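SLT domain-containing protein (Bdellovibrio bacteriovorus HD100, PDB 6TAB) is a lysozyme of altered substrate specificity that probably cleaves peptidoglycan and facilitates exit of the predatory bacterium from its prey cell. Local coordinates at residues A[200-211]-A[222-230]. Residues are numbered along the deposited sequence; the frame is centred on the assembly and turned at random. Where two conformers were deposited one is given.
Sequences GIRILDRWVSRD and WKGGARYWS
Asp-211, near the end of helix 193-211 in this lysozyme-like SLT domain, faces Arg-227 in a side-on, two-nitrogen salt bridge. Carboxylate and guanidinium lie nearly coplanar, 10° apart. Arg-227 NH2 reaches Asp-211 OD1 at 2.9 Å and Arg-227 NE reaches OD2, both through syn lone pairs. The anti lone pair of Asp-211 OD2 takes the backbone N of Gly-224 at 2.8 Å, so three N-H groups grip the carboxylate and fix its rotation, near the guanidinium plane. A water links Asp-211 OD1 to Lys-223 NZ. The bend at chi2 of Arg-227 lays its chain across Trp-207: CD sits 3.5 Å from the centroid of the six-membered ring in a CH-pi contact, and the guanidinium overlaps the rim, planes 14° apart. Arg-206 CD covers the opposite indole face, while Trp-207 NE1 hydrogen-bonds to Tyr-180 OH. One turn before Trp-207, Ile-203 packs against both Tyr-228 and Trp-229, CG2 meeting Trp-229 CZ3 at 3.7 Å. Leu-204 CD2 packs against Gly-225 CA. Tyr-228 OH and Trp-229 NE1 are hydrogen-bonded to Ser-176 OG and Leu-170 O, joining the loop to helix 174-178 and to Leu-170. Ile-203 CD1 makes a CH-pi contact 4.0 Å from the Tyr-228 ring centroid, just 3° off its normal.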
loop_
_atom_site.group_PDB
_atom_site.type_symbol
_atom_site.label_atom_id
_atom_site.label_comp_id
_atom_site.label_asym_id
_atom_site.label_seq_id
_atom_site.Cartn_x
_atom_site.Cartn_y
_atom_site.Cartn_z
ATOM N N GLY A 200 0.557 -3.122 5.700
ATOM C CA GLY A 200 0.035 -2.712 4.400
ATOM C C GLY A 200 -0.053 -3.866 3.399
ATOM O O GLY A 200 -1.034 -3.975 2.638
ATOM N N ILE A 201 0.985 -4.713 3.391
ATOM C CA ILE A 201 0.977 -5.908 2.529
ATOM C C ILE A 201 -0.216 -6.828 2.886
ATOM O O ILE A 201 -0.913 -7.323 1.975
ATOM C CB ILE A 201 2.336 -6.658 2.547
ATOM C CG1 ILE A 201 3.457 -5.794 1.952
ATOM C CG2 ILE A 201 2.206 -7.965 1.822
ATOM C CD1 ILE A 201 4.862 -6.256 2.281
ATOM N N ARG A 202 -0.450 -7.085 4.181
ATOM C CA ARG A 202 -1.593 -7.928 4.600
ATOM C C ARG A 202 -2.924 -7.333 4.104
ATOM O O ARG A 202 -3.836 -8.107 3.702
ATOM C CB ARG A 202 -1.644 -8.115 6.126
ATOM C CG ARG A 202 -0.508 -8.936 6.728
ATOM C CD ARG A 202 -0.653 -9.051 8.250
ATOM N NE ARG A 202 0.350 -9.881 8.892
ATOM C CZ ARG A 202 0.249 -11.188 9.150
ATOM N NH1 ARG A 202 -0.787 -11.890 8.700
ATOM N NH2 ARG A 202 1.198 -11.787 9.863
ATOM N N ILE A 203 -3.125 -6.018 4.175
ATOM C CA ILE A 203 -4.382 -5.373 3.784
ATOM C C ILE A 203 -4.607 -5.527 2.269
ATOM O O ILE A 203 -5.696 -5.958 1.814
ATOM C CB ILE A 203 -4.408 -3.896 4.239
ATOM C CG1 ILE A 203 -4.366 -3.774 5.772
ATOM C CG2 ILE A 203 -5.602 -3.161 3.647
ATOM C CD1 ILE A 203 -4.080 -2.349 6.283
ATOM N N LEU A 204 -3.551 -5.273 1.458
ATOM C CA LEU A 204 -3.619 -5.475 -0.002
ATOM C C LEU A 204 -3.856 -6.964 -0.339
ATOM O O LEU A 204 -4.627 -7.296 -1.267
ATOM C CB LEU A 204 -2.353 -4.950 -0.686
ATOM C CG LEU A 204 -2.149 -3.431 -0.646
ATOM C CD1 LEU A 204 -0.742 -3.055 -1.091
ATOM C CD2 LEU A 204 -3.172 -2.699 -1.540
ATOM N N ASP A 205 -3.153 -7.865 0.362
ATOM C CA ASP A 205 -3.276 -9.310 0.099
ATOM C C ASP A 205 -4.743 -9.781 0.271
ATOM O O ASP A 205 -5.219 -10.664 -0.483
ATOM C CB ASP A 205 -2.335 -10.140 0.985
ATOM C CG ASP A 205 -2.264 -11.616 0.640
ATOM O OD1 ASP A 205 -1.561 -11.942 -0.357
ATOM O OD2 ASP A 205 -2.876 -12.438 1.376
ATOM N N ARG A 206 -5.458 -9.237 1.221
ATOM C CA ARG A 206 -6.845 -9.594 1.410
ATOM C C ARG A 206 -7.723 -9.004 0.309
ATOM O O ARG A 206 -8.411 -9.748 -0.361
ATOM C CB ARG A 206 -7.379 -9.100 2.764
ATOM C CG ARG A 206 -8.834 -9.571 2.977
ATOM C CD ARG A 206 -9.662 -8.856 3.985
ATOM N NE ARG A 206 -9.290 -9.179 5.319
ATOM C CZ ARG A 206 -9.824 -8.631 6.440
ATOM N NH1 ARG A 206 -10.781 -7.673 6.444
ATOM N NH2 ARG A 206 -9.331 -9.019 7.579
ATOM N N TRP A 207 -7.695 -7.679 0.113
ATOM C CA TRP A 207 -8.708 -7.043 -0.764
ATOM C C TRP A 207 -8.411 -7.156 -2.269
ATOM O O TRP A 207 -9.356 -7.311 -3.064
ATOM C CB TRP A 207 -8.986 -5.601 -0.364
ATOM C CG TRP A 207 -9.527 -5.433 1.019
ATOM C CD1 TRP A 207 -8.963 -4.689 2.014
ATOM C CD2 TRP A 207 -10.742 -5.961 1.542
ATOM N NE1 TRP A 207 -9.751 -4.711 3.117
ATOM C CE2 TRP A 207 -10.836 -5.514 2.883
ATOM C CE3 TRP A 207 -11.753 -6.778 1.034
ATOM C CZ2 TRP A 207 -11.920 -5.794 3.704
ATOM C CZ3 TRP A 207 -12.816 -7.082 1.862
ATOM C CH2 TRP A 207 -12.891 -6.616 3.179
ATOM N N VAL A 208 -7.150 -6.968 -2.700
ATOM C CA VAL A 208 -6.849 -7.105 -4.127
ATOM C C VAL A 208 -7.203 -8.532 -4.597
ATOM O O VAL A 208 -7.758 -8.717 -5.688
ATOM C CB VAL A 208 -5.409 -6.666 -4.468
ATOM C CG1 VAL A 208 -5.095 -6.841 -5.963
ATOM C CG2 VAL A 208 -5.161 -5.207 -4.064
ATOM N N SER A 209 -6.954 -9.610 -3.772
ATOM C CA SER A 209 -7.236 -11.034 -4.110
ATOM C C SER A 209 -8.737 -11.379 -4.047
ATOM O O SER A 209 -9.224 -12.192 -4.865
ATOM C CB SER A 209 -6.419 -11.974 -3.243
ATOM O OG SER A 209 -6.716 -13.332 -3.529
ATOM N N ARG A 210 -9.395 -10.724 -3.083
ATOM C CA ARG A 210 -10.874 -10.998 -2.957
ATOM C C ARG A 210 -11.618 -10.310 -4.115
ATOM O O ARG A 210 -12.601 -10.868 -4.679
ATOM C CB ARG A 210 -11.430 -10.509 -1.606
ATOM C CG ARG A 210 -12.940 -10.616 -1.380
ATOM C CD ARG A 210 -13.417 -10.026 -0.054
ATOM N NE ARG A 210 -14.837 -10.272 0.239
ATOM C CZ ARG A 210 -15.309 -11.237 1.023
ATOM N NH1 ARG A 210 -14.491 -12.065 1.647
ATOM N NH2 ARG A 210 -16.613 -11.381 1.181
ATOM N N ASP A 211 -11.207 -9.077 -4.462
ATOM C CA ASP A 211 -11.985 -8.235 -5.389
ATOM C C ASP A 211 -11.497 -8.393 -6.855
ATOM O O ASP A 211 -12.199 -7.951 -7.796
ATOM C CB ASP A 211 -11.936 -6.770 -4.932
ATOM C CG ASP A 211 -12.663 -6.462 -3.625
ATOM O OD1 ASP A 211 -13.593 -7.275 -3.242
ATOM O OD2 ASP A 211 -12.325 -5.410 -2.996
ATOM N N TRP A 222 -16.331 0.743 -2.956
ATOM C CA TRP A 222 -14.882 0.792 -3.208
ATOM C C TRP A 222 -14.281 -0.624 -3.133
ATOM O O TRP A 222 -14.705 -1.450 -2.287
ATOM C CB TRP A 222 -14.178 1.766 -2.245
ATOM C CG TRP A 222 -14.569 3.203 -2.432
ATOM C CD1 TRP A 222 -15.353 3.979 -1.622
ATOM C CD2 TRP A 222 -14.194 4.051 -3.533
ATOM N NE1 TRP A 222 -15.497 5.232 -2.154
ATOM C CE2 TRP A 222 -14.801 5.309 -3.331
ATOM C CE3 TRP A 222 -13.428 3.854 -4.682
ATOM C CZ2 TRP A 222 -14.644 6.370 -4.225
ATOM C CZ3 TRP A 222 -13.266 4.902 -5.560
ATOM C CH2 TRP A 222 -13.883 6.134 -5.345
ATOM N N LYS A 223 -13.292 -0.892 -4.008
ATOM C CA LYS A 223 -12.694 -2.217 -4.184
ATOM C C LYS A 223 -11.164 -2.175 -4.015
ATOM O O LYS A 223 -10.506 -1.102 -4.118
ATOM C CB LYS A 223 -13.036 -2.760 -5.576
ATOM C CG LYS A 223 -14.523 -2.964 -5.835
ATOM C CD LYS A 223 -15.221 -3.992 -4.949
ATOM C CE LYS A 223 -16.700 -4.133 -5.262
ATOM N NZ LYS A 223 -17.370 -5.045 -4.309
ATOM N N GLY A 224 -10.565 -3.357 -3.771
ATOM C CA GLY A 224 -9.107 -3.474 -3.659
ATOM C C GLY A 224 -8.549 -2.576 -2.563
ATOM O O GLY A 224 -9.115 -2.444 -1.457
ATOM N N GLY A 225 -7.379 -1.964 -2.821
ATOM C CA GLY A 225 -6.742 -1.079 -1.816
ATOM C C GLY A 225 -7.604 0.135 -1.481
ATOM O O GLY A 225 -7.420 0.736 -0.391
ATOM N N ALA A 226 -8.519 0.532 -2.398
ATOM C CA ALA A 226 -9.430 1.674 -2.106
ATOM C C ALA A 226 -10.412 1.330 -0.972
ATOM O O ALA A 226 -11.044 2.226 -0.426
ATOM C CB ALA A 226 -10.152 2.112 -3.361
ATOM N N ARG A 227 -10.571 0.034 -0.613
ATOM C CA ARG A 227 -11.378 -0.303 0.606
ATOM C C ARG A 227 -10.792 0.388 1.859
ATOM O O ARG A 227 -11.558 0.796 2.756
ATOM C CB ARG A 227 -11.401 -1.827 0.829
ATOM C CG ARG A 227 -12.159 -2.643 -0.218
ATOM C CD ARG A 227 -13.089 -3.630 0.390
ATOM N NE ARG A 227 -13.716 -4.498 -0.587
ATOM C CZ ARG A 227 -14.789 -5.221 -0.279
ATOM N NH1 ARG A 227 -15.486 -4.962 0.840
ATOM N NH2 ARG A 227 -15.183 -6.167 -1.117
ATOM N N TYR A 228 -9.458 0.520 1.948
ATOM C CA TYR A 228 -8.782 1.017 3.181
ATOM C C TYR A 228 -8.263 2.461 3.006
ATOM O O TYR A 228 -8.376 3.248 3.952
ATOM C CB TYR A 228 -7.618 0.088 3.586
ATOM C CG TYR A 228 -7.161 0.295 5.020
ATOM C CD1 TYR A 228 -6.176 1.231 5.345
ATOM C CD2 TYR A 228 -7.742 -0.418 6.067
ATOM C CE1 TYR A 228 -5.816 1.481 6.664
ATOM C CE2 TYR A 228 -7.384 -0.188 7.382
ATOM C CZ TYR A 228 -6.438 0.779 7.692
ATOM O OH TYR A 228 -6.088 1.031 9.002
ATOM N N TRP A 229 -7.659 2.789 1.849
ATOM C CA TRP A 229 -6.880 4.063 1.685
ATOM C C TRP A 229 -7.590 5.066 0.762
ATOM O O TRP A 229 -7.848 4.796 -0.421
ATOM C CB TRP A 229 -5.462 3.783 1.168
ATOM C CG TRP A 229 -4.529 3.128 2.135
ATOM C CD1 TRP A 229 -3.865 3.741 3.159
ATOM C CD2 TRP A 229 -4.118 1.743 2.163
ATOM N NE1 TRP A 229 -3.092 2.841 3.843
ATOM C CE2 TRP A 229 -3.197 1.613 3.236
ATOM C CE3 TRP A 229 -4.435 0.597 1.397
ATOM C CZ2 TRP A 229 -2.551 0.396 3.506
ATOM C CZ3 TRP A 229 -3.790 -0.589 1.659
ATOM C CH2 TRP A 229 -2.883 -0.695 2.713
ATOM N N SER A 230 -7.802 6.280 1.284
ATOM C CA SER A 230 -8.411 7.374 0.523
ATOM C C SER A 230 -7.564 7.790 -0.697
ATOM O O SER A 230 -8.116 8.188 -1.730
ATOM C CB SER A 230 -8.665 8.550 1.444
ATOM O OG SER A 230 -7.430 9.156 1.863
HETATM O O HOH W 1 -15.919 -7.655 -4.752
#